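Local structure of hypothetical protein (Aquifex aeolicus, 2HEK) at residues Y192-L203 against Y326-K334; L206-Y217 against K318-V327. The protein is of uncharacterised function but binds zinc and GDP at separate sites and, as an HD-domain protein, may act as a dGTPase. All blocks are in the same frame, centred on the assembly; numbering follows the deposited sequence.

Contact 1. Residues Y192-L203 against Y326-K334; sequences YENKVVVDESGL and YVLSSEGLK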
# COMPACT_ATOMS: atom_id res chain seq x y z
N TYR A 192 10.23 -16.15 -27.19
CA TYR A 192 11.41 -16.31 -28.03
C TYR A 192 11.64 -17.79 -28.25
O TYR A 192 11.64 -18.57 -27.29
CB TYR A 192 12.60 -15.58 -27.42
CG TYR A 192 13.80 -15.49 -28.34
CD1 TYR A 192 13.95 -14.41 -29.20
CD2 TYR A 192 14.77 -16.47 -28.35
CE1 TYR A 192 15.04 -14.31 -30.04
CE2 TYR A 192 15.87 -16.39 -29.19
CZ TYR A 192 16.00 -15.31 -30.03
OH TYR A 192 17.08 -15.23 -30.88
N GLU A 193 11.85 -18.17 -29.50
CA GLU A 193 12.05 -19.59 -29.83
C GLU A 193 10.93 -20.41 -29.20
O GLU A 193 11.16 -21.46 -28.61
CB GLU A 193 13.41 -20.07 -29.30
CG GLU A 193 14.65 -19.67 -30.12
CD GLU A 193 15.95 -20.06 -29.41
OE1 GLU A 193 15.91 -21.00 -28.56
OE2 GLU A 193 17.01 -19.43 -29.69
N ASN A 194 9.72 -19.88 -29.29
CA ASN A 194 8.54 -20.52 -28.71
C ASN A 194 8.55 -20.79 -27.19
O ASN A 194 7.81 -21.64 -26.69
CB ASN A 194 8.24 -21.81 -29.48
CG ASN A 194 6.78 -22.13 -29.50
OD1 ASN A 194 6.35 -23.11 -28.90
ND2 ASN A 194 5.99 -21.28 -30.17
N LYS A 195 9.39 -20.06 -26.44
CA LYS A 195 9.36 -20.13 -24.98
C LYS A 195 8.91 -18.79 -24.42
O LYS A 195 9.12 -17.74 -25.07
CB LYS A 195 10.74 -20.44 -24.40
CG LYS A 195 11.35 -21.77 -24.79
CD LYS A 195 12.84 -21.78 -24.42
CE LYS A 195 13.68 -22.50 -25.49
NZ LYS A 195 13.36 -23.96 -25.61
N VAL A 196 8.30 -18.81 -23.23
CA VAL A 196 8.10 -17.58 -22.44
C VAL A 196 9.42 -17.28 -21.75
O VAL A 196 9.95 -18.10 -21.00
CB VAL A 196 6.96 -17.74 -21.38
CG1 VAL A 196 6.80 -16.42 -20.55
CG2 VAL A 196 5.63 -18.09 -22.05
N VAL A 197 10.00 -16.12 -22.04
CA VAL A 197 11.30 -15.76 -21.45
C VAL A 197 11.18 -14.39 -20.80
O VAL A 197 10.17 -13.73 -21.00
CB VAL A 197 12.46 -15.75 -22.54
CG1 VAL A 197 12.56 -17.10 -23.25
CG2 VAL A 197 12.23 -14.66 -23.57
N VAL A 198 12.21 -13.93 -20.08
CA VAL A 198 12.17 -12.58 -19.51
C VAL A 198 13.17 -11.69 -20.26
O VAL A 198 14.31 -12.07 -20.43
CB VAL A 198 12.56 -12.59 -17.99
CG1 VAL A 198 12.35 -11.19 -17.33
CG2 VAL A 198 11.76 -13.66 -17.22
N ASP A 199 12.73 -10.53 -20.74
CA ASP A 199 13.65 -9.53 -21.27
C ASP A 199 14.64 -9.08 -20.19
O ASP A 199 14.32 -9.07 -19.00
CB ASP A 199 12.89 -8.33 -21.77
CG ASP A 199 13.77 -7.42 -22.61
OD1 ASP A 199 14.23 -7.89 -23.67
OD2 ASP A 199 14.04 -6.27 -22.20
N GLU A 200 15.85 -8.70 -20.58
CA GLU A 200 16.83 -8.31 -19.58
C GLU A 200 16.36 -7.12 -18.75
O GLU A 200 16.78 -6.99 -17.63
CB GLU A 200 18.18 -8.02 -20.22
CG GLU A 200 19.33 -8.26 -19.25
CD GLU A 200 20.69 -8.06 -19.87
OE1 GLU A 200 20.78 -7.78 -21.09
OE2 GLU A 200 21.68 -8.19 -19.12
N SER A 201 15.49 -6.26 -19.28
CA SER A 201 14.94 -5.15 -18.50
C SER A 201 14.07 -5.64 -17.32
O SER A 201 13.66 -4.85 -16.46
CB SER A 201 14.12 -4.22 -19.40
OG SER A 201 13.00 -4.91 -19.96
N GLY A 202 13.78 -6.94 -17.31
CA GLY A 202 13.01 -7.52 -16.22
C GLY A 202 13.81 -8.39 -15.29
O GLY A 202 13.22 -9.16 -14.50
N LEU A 203 15.15 -8.31 -15.34
CA LEU A 203 15.99 -9.14 -14.47
C LEU A 203 15.73 -8.94 -12.97
O LEU A 203 15.66 -9.92 -12.22
CB LEU A 203 17.47 -8.94 -14.74
CG LEU A 203 18.38 -10.08 -14.27
CD1 LEU A 203 17.86 -11.49 -14.63
CD2 LEU A 203 19.79 -9.90 -14.88
N TYR A 326 14.95 -18.61 -18.91
CA TYR A 326 15.68 -17.83 -19.90
C TYR A 326 15.43 -16.34 -19.86
O TYR A 326 14.32 -15.88 -19.60
CB TYR A 326 15.38 -18.36 -21.30
CG TYR A 326 15.88 -19.76 -21.52
CD1 TYR A 326 15.01 -20.84 -21.44
CD2 TYR A 326 17.22 -20.00 -21.79
CE1 TYR A 326 15.46 -22.13 -21.64
CE2 TYR A 326 17.68 -21.29 -21.99
CZ TYR A 326 16.80 -22.34 -21.91
OH TYR A 326 17.26 -23.62 -22.12
N VAL A 327 16.49 -15.61 -20.11
CA VAL A 327 16.48 -14.17 -20.15
C VAL A 327 17.00 -13.79 -21.52
O VAL A 327 18.05 -14.27 -21.94
CB VAL A 327 17.37 -13.58 -19.04
CG1 VAL A 327 17.53 -12.08 -19.24
CG2 VAL A 327 16.77 -13.88 -17.62
N LEU A 328 16.27 -12.93 -22.22
CA LEU A 328 16.70 -12.44 -23.53
C LEU A 328 17.59 -11.24 -23.37
O LEU A 328 17.14 -10.17 -22.94
CB LEU A 328 15.50 -12.12 -24.43
CG LEU A 328 15.79 -11.65 -25.86
CD1 LEU A 328 16.35 -12.77 -26.74
CD2 LEU A 328 14.54 -11.11 -26.46
N SER A 329 18.86 -11.42 -23.70
CA SER A 329 19.88 -10.38 -23.63
C SER A 329 20.08 -9.71 -24.99
O SER A 329 19.49 -10.14 -25.99
CB SER A 329 21.20 -10.98 -23.18
OG SER A 329 22.22 -10.00 -23.18
N SER A 330 20.91 -8.67 -25.03
CA SER A 330 21.31 -8.09 -26.32
C SER A 330 22.16 -9.08 -27.13
O SER A 330 22.16 -9.05 -28.37
CB SER A 330 22.03 -6.74 -26.12
OG SER A 330 22.99 -6.81 -25.08
N GLU A 331 22.85 -9.98 -26.43
CA GLU A 331 23.65 -11.06 -27.02
C GLU A 331 22.83 -12.33 -27.29
O GLU A 331 23.40 -13.40 -27.51
CB GLU A 331 24.81 -11.43 -26.10
CG GLU A 331 25.53 -10.25 -25.44
CD GLU A 331 26.26 -10.67 -24.16
OE1 GLU A 331 25.57 -11.01 -23.16
OE2 GLU A 331 27.51 -10.66 -24.16
N GLY A 332 21.50 -12.21 -27.27
CA GLY A 332 20.62 -13.38 -27.41
C GLY A 332 20.26 -14.05 -26.08
O GLY A 332 20.53 -13.51 -25.00
N LEU A 333 19.67 -15.23 -26.18
CA LEU A 333 19.06 -15.93 -25.06
C LEU A 333 20.05 -16.58 -24.12
O LEU A 333 20.89 -17.37 -24.53
CB LEU A 333 18.11 -16.99 -25.59
CG LEU A 333 16.92 -17.36 -24.71
CD1 LEU A 333 16.04 -16.12 -24.47
CD2 LEU A 333 16.12 -18.47 -25.36
N LYS A 334 19.92 -16.26 -22.83
CA LYS A 334 20.76 -16.87 -21.80
C LYS A 334 19.90 -17.55 -20.73
O LYS A 334 18.70 -17.28 -20.63
CB LYS A 334 21.63 -15.80 -21.12
CG LYS A 334 22.43 -14.89 -22.06
CD LYS A 334 23.75 -15.52 -22.52
CE LYS A 334 24.73 -14.46 -23.04
NZ LYS A 334 25.53 -14.98 -24.18
O HOH W 1 12.20 -19.09 -19.70

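Contact 2. Residues L206-Y217 against K318-V327; sequences LENFLISRYFMY and KEVYGGNIYV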
# COMPACT_ATOMS: atom_id res chain seq x y z
N LEU A 206 12.41 -10.40 -12.02
CA LEU A 206 12.53 -11.87 -11.88
C LEU A 206 13.17 -12.26 -10.53
O LEU A 206 12.70 -13.16 -9.85
CB LEU A 206 13.36 -12.48 -13.03
CG LEU A 206 13.69 -13.98 -12.96
CD1 LEU A 206 12.43 -14.87 -12.96
CD2 LEU A 206 14.69 -14.39 -14.07
N GLU A 207 14.27 -11.58 -10.18
CA GLU A 207 14.87 -11.72 -8.85
C GLU A 207 13.81 -11.52 -7.76
O GLU A 207 13.73 -12.32 -6.83
CB GLU A 207 16.02 -10.69 -8.69
CG GLU A 207 17.27 -11.10 -9.53
CD GLU A 207 18.42 -10.11 -9.48
OE1 GLU A 207 18.22 -8.96 -9.03
OE2 GLU A 207 19.54 -10.50 -9.91
N ASN A 208 13.02 -10.46 -7.85
CA ASN A 208 12.02 -10.19 -6.83
C ASN A 208 11.00 -11.35 -6.75
O ASN A 208 10.59 -11.78 -5.67
CB ASN A 208 11.27 -8.88 -7.11
CG ASN A 208 10.14 -8.67 -6.14
OD1 ASN A 208 10.37 -8.56 -4.96
ND2 ASN A 208 8.90 -8.68 -6.63
N PHE A 209 10.57 -11.82 -7.91
CA PHE A 209 9.60 -12.93 -7.97
C PHE A 209 10.14 -14.18 -7.27
O PHE A 209 9.44 -14.78 -6.44
CB PHE A 209 9.25 -13.20 -9.45
CG PHE A 209 8.38 -14.40 -9.63
CD1 PHE A 209 7.03 -14.34 -9.33
CD2 PHE A 209 8.94 -15.62 -10.03
CE1 PHE A 209 6.20 -15.49 -9.47
CE2 PHE A 209 8.13 -16.78 -10.18
CZ PHE A 209 6.75 -16.70 -9.89
N LEU A 210 11.38 -14.57 -7.55
CA LEU A 210 11.97 -15.76 -6.92
C LEU A 210 12.17 -15.60 -5.41
O LEU A 210 11.98 -16.57 -4.67
CB LEU A 210 13.33 -16.13 -7.59
CG LEU A 210 13.18 -16.42 -9.10
CD1 LEU A 210 14.57 -16.38 -9.73
CD2 LEU A 210 12.48 -17.81 -9.32
N ILE A 211 12.54 -14.40 -4.96
CA ILE A 211 12.67 -14.11 -3.51
C ILE A 211 11.30 -14.14 -2.84
O ILE A 211 11.12 -14.71 -1.72
CB ILE A 211 13.28 -12.72 -3.23
CG1 ILE A 211 14.70 -12.61 -3.77
CG2 ILE A 211 13.27 -12.47 -1.72
CD1 ILE A 211 15.66 -13.67 -3.30
N SER A 212 10.31 -13.55 -3.50
CA SER A 212 8.95 -13.59 -2.95
C SER A 212 8.48 -15.04 -2.80
O SER A 212 7.86 -15.42 -1.78
CB SER A 212 8.01 -12.71 -3.76
OG SER A 212 7.45 -13.43 -4.88
N ARG A 213 8.80 -15.88 -3.78
CA ARG A 213 8.46 -17.30 -3.67
C ARG A 213 9.20 -17.98 -2.50
O ARG A 213 8.61 -18.77 -1.73
CB ARG A 213 8.76 -17.99 -5.01
CG ARG A 213 8.40 -19.43 -5.08
CD ARG A 213 8.79 -20.00 -6.49
NE ARG A 213 8.36 -21.40 -6.62
CZ ARG A 213 9.14 -22.46 -6.38
NH1 ARG A 213 10.42 -22.30 -6.00
NH2 ARG A 213 8.66 -23.69 -6.51
N TYR A 214 10.48 -17.67 -2.34
CA TYR A 214 11.24 -18.20 -1.18
C TYR A 214 10.52 -17.84 0.14
O TYR A 214 10.36 -18.68 1.02
CB TYR A 214 12.67 -17.61 -1.13
CG TYR A 214 13.37 -17.80 0.19
CD1 TYR A 214 14.13 -18.96 0.45
CD2 TYR A 214 13.33 -16.80 1.18
CE1 TYR A 214 14.83 -19.12 1.69
CE2 TYR A 214 14.00 -16.94 2.38
CZ TYR A 214 14.74 -18.09 2.65
OH TYR A 214 15.39 -18.18 3.88
N PHE A 215 10.13 -16.57 0.29
CA PHE A 215 9.42 -16.19 1.53
C PHE A 215 8.14 -16.97 1.77
O PHE A 215 7.87 -17.38 2.90
CB PHE A 215 9.15 -14.69 1.56
CG PHE A 215 10.36 -13.88 1.94
CD1 PHE A 215 10.87 -12.91 1.09
CD2 PHE A 215 10.96 -14.08 3.19
CE1 PHE A 215 12.00 -12.11 1.48
CE2 PHE A 215 12.08 -13.32 3.59
CZ PHE A 215 12.60 -12.33 2.70
N MET A 216 7.33 -17.17 0.74
CA MET A 216 6.09 -17.93 0.94
C MET A 216 6.39 -19.36 1.42
O MET A 216 5.67 -19.87 2.27
CB MET A 216 5.22 -17.94 -0.31
CG MET A 216 4.63 -16.55 -0.64
SD MET A 216 3.70 -15.83 0.78
CE MET A 216 2.43 -17.04 1.04
N TYR A 217 7.42 -19.99 0.87
CA TYR A 217 7.81 -21.34 1.31
C TYR A 217 8.28 -21.39 2.75
O TYR A 217 7.80 -22.22 3.54
CB TYR A 217 8.85 -21.99 0.37
CG TYR A 217 8.14 -22.65 -0.76
CD1 TYR A 217 7.80 -21.92 -1.90
CD2 TYR A 217 7.67 -23.95 -0.64
CE1 TYR A 217 7.05 -22.49 -2.91
CE2 TYR A 217 6.93 -24.55 -1.65
CZ TYR A 217 6.63 -23.81 -2.79
OH TYR A 217 5.90 -24.37 -3.82
N LYS A 318 13.40 -28.13 -1.19
CA LYS A 318 12.79 -27.35 -2.27
C LYS A 318 13.71 -26.33 -2.96
O LYS A 318 14.33 -25.48 -2.31
CB LYS A 318 11.58 -26.61 -1.73
CG LYS A 318 10.78 -25.87 -2.76
CD LYS A 318 9.92 -26.86 -3.54
CE LYS A 318 9.15 -26.17 -4.67
NZ LYS A 318 7.98 -26.99 -5.13
N GLU A 319 13.75 -26.40 -4.29
CA GLU A 319 14.62 -25.54 -5.09
C GLU A 319 14.01 -24.16 -5.27
O GLU A 319 12.91 -24.02 -5.76
CB GLU A 319 14.85 -26.17 -6.47
CG GLU A 319 16.00 -27.19 -6.56
CD GLU A 319 16.39 -27.48 -8.00
OE1 GLU A 319 15.51 -27.93 -8.79
OE2 GLU A 319 17.57 -27.24 -8.36
N VAL A 320 14.78 -23.15 -4.92
CA VAL A 320 14.34 -21.76 -4.98
C VAL A 320 14.52 -21.24 -6.42
O VAL A 320 13.82 -20.32 -6.86
CB VAL A 320 15.18 -20.94 -3.99
CG1 VAL A 320 15.00 -19.41 -4.17
CG2 VAL A 320 14.86 -21.40 -2.55
N TYR A 321 15.48 -21.83 -7.13
CA TYR A 321 15.64 -21.57 -8.55
C TYR A 321 16.00 -22.89 -9.22
O TYR A 321 16.93 -23.57 -8.78
CB TYR A 321 16.74 -20.54 -8.79
CG TYR A 321 17.19 -20.46 -10.24
CD1 TYR A 321 16.30 -20.10 -11.25
CD2 TYR A 321 18.52 -20.71 -10.60
CE1 TYR A 321 16.71 -20.02 -12.59
CE2 TYR A 321 18.94 -20.63 -11.93
CZ TYR A 321 18.03 -20.28 -12.92
OH TYR A 321 18.44 -20.19 -14.25
N GLY A 322 15.26 -23.26 -10.26
CA GLY A 322 15.44 -24.58 -10.91
C GLY A 322 16.44 -24.68 -12.06
O GLY A 322 16.58 -25.76 -12.65
N GLY A 323 17.12 -23.58 -12.39
CA GLY A 323 18.13 -23.57 -13.46
C GLY A 323 17.61 -23.53 -14.89
O GLY A 323 18.40 -23.60 -15.84
N ASN A 324 16.30 -23.39 -15.06
CA ASN A 324 15.63 -23.52 -16.35
C ASN A 324 14.80 -22.29 -16.76
O ASN A 324 13.70 -22.43 -17.32
CB ASN A 324 14.69 -24.72 -16.35
CG ASN A 324 15.41 -26.03 -16.08
OD1 ASN A 324 16.51 -26.25 -16.58
ND2 ASN A 324 14.79 -26.90 -15.29
N ILE A 325 15.30 -21.10 -16.46
CA ILE A 325 14.64 -19.87 -16.87
C ILE A 325 15.53 -19.05 -17.79
O ILE A 325 16.68 -18.81 -17.48
CB ILE A 325 14.21 -18.96 -15.65
CG1 ILE A 325 13.23 -19.72 -14.73
CG2 ILE A 325 13.57 -17.66 -16.20
CD1 ILE A 325 12.90 -18.96 -13.40
N TYR A 326 14.95 -18.61 -18.91
CA TYR A 326 15.68 -17.83 -19.90
C TYR A 326 15.43 -16.34 -19.86
O TYR A 326 14.32 -15.88 -19.60
CB TYR A 326 15.38 -18.36 -21.30
CG TYR A 326 15.88 -19.76 -21.52
CD1 TYR A 326 15.01 -20.84 -21.44
CD2 TYR A 326 17.22 -20.00 -21.79
CE1 TYR A 326 15.46 -22.13 -21.64
CE2 TYR A 326 17.68 -21.29 -21.99
CZ TYR A 326 16.80 -22.34 -21.91
OH TYR A 326 17.26 -23.62 -22.12
N VAL A 327 16.49 -15.61 -20.11
CA VAL A 327 16.48 -14.17 -20.15
C VAL A 327 17.00 -13.79 -21.52
O VAL A 327 18.05 -14.27 -21.94
CB VAL A 327 17.37 -13.58 -19.04
CG1 VAL A 327 17.53 -12.08 -19.24
CG2 VAL A 327 16.77 -13.88 -17.62
O HOH W 2 11.98 -19.29 -5.49

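Contact 1. Residues Y192-L203 against Y326-K334
Tyr326 opens the pairing of strand 326-329 with strand 195-199 by lending its carbonyl O to Val198 N, a nearly straight bond of 2.9 Å with 170° at the hydrogen. Its own N is tied to Val196 O through a water, which continues the ladder where the two strands have diverged too far for a direct bond. The Tyr326 CB rests against Val197 CG1, and Lys195 CD comes obliquely against CD1 and CE1 of Tyr326. The side chains of Val327 and Val198 share one face of the sheet, those of Leu328 and Asp199 the opposite one. Val327 CA comes 3.0 Å from Val198 O, close enough for a CA-H...O contact, while CG2 meets Leu203 CD1 at 4.0 Å where the next helix begins. The same Val198 O then accepts from Leu328 N at 2.8 Å. With CG swung anti to the backbone N (chi1 -178°), Leu328 sends CD1 over one face of the Tyr192 ring in a CH-pi contact, 3.9 Å from its centroid and 14° off the ring normal; the two side chains cross at about a right angle. Leu328 O receives a weak bond from Glu200 N, just beyond Asp199, whose OD2 closes an Asx turn on Ser201 N. After the type I turn Ser329–Gly332 the chain doubles back, and Leu333 meets Val197 tip to tip, CD1 to CG1 at 3.8 Å, while its CD2 slides past Tyr192 CD2. Two beta hairpins, 189-192/195-199 and 326-329/332-335, are thus joined through their inner strands as the parallel pair of a four-stranded mixed sheet.

Contact 2. Residues L206-Y217 against K318-V327
Leu206, Leu210 and Ile325 form the apolar centre, where helix 203-221 meets the irregular chain leading into strand 326-329. Leu206 CD2 lies 4.1 Å from Ile325 CG2 and equally near Val327 CG2, while its CD1 lies against Ile325 CD1. One turn on, Leu210 turns CD2 toward Val320 O and CD1 obliquely toward the Tyr321 ring. One turn further along the helix, the Tyr214 ring receives Val320 CG2 at its edge, 3.9 Å from CD1 and near the ring plane; the hydroxyl of Tyr214 is bonded to Glu207 of the second subunit.

Polar chemistry begins at a water that donates to Leu210 O and accepts a weak bond from Arg213 NH1; its approach to Val320 O is suspiciously short. Arg213 runs straight out from the helix, CG anti to the backbone N (chi1 -177°) and the chain then extended to NE, and its NH1 gives a 3.0 Å bond to Glu319 O. Donor and acceptor groups are well matched: the oxygen lies 9° from the guanidinium plane, and the donor lies in the carbonyl plane, a geometry that would restrain the group's rotation. Tyr217, about 11 Å from the bound zinc, sets CE1 over one guanidinium face, toward its rim. At the outer edge Lys318, bent at chi2 (77°), places CG over a face of the Tyr217 ring and brings NZ within 3.6 Å of Arg213 NH2, a like-charge approach that probably costs some energy.

Leu206 and Leu210 also touch Ile343 of helix 341-345, and Arg213 packs on Leu166 of helix 160-173. The helix is thus covered on this side by the connection between strands 311-318 and 326-329.

Strand 326-329 belongs to both contacts, and Val327 is shared between them: its CG2 meets Leu203 in contact 1 and Leu206 in contact 2. Strand 195-199 runs on into helix 203-221, and these two consecutive elements are matched in reverse order by 326-334 and 318-327, so that contact 2 is nested within the chain loop that contact 1 closes. Their centres are 16 Å apart. Contact 1, partly buried and 27 Å from the chain centre, combines a short main-chain ladder with apolar side chains; contact 2, more deeply buried at 15 Å, joins helix to non-repetitive chain through apolar packing, one arginine and a water, and borders the second subunit.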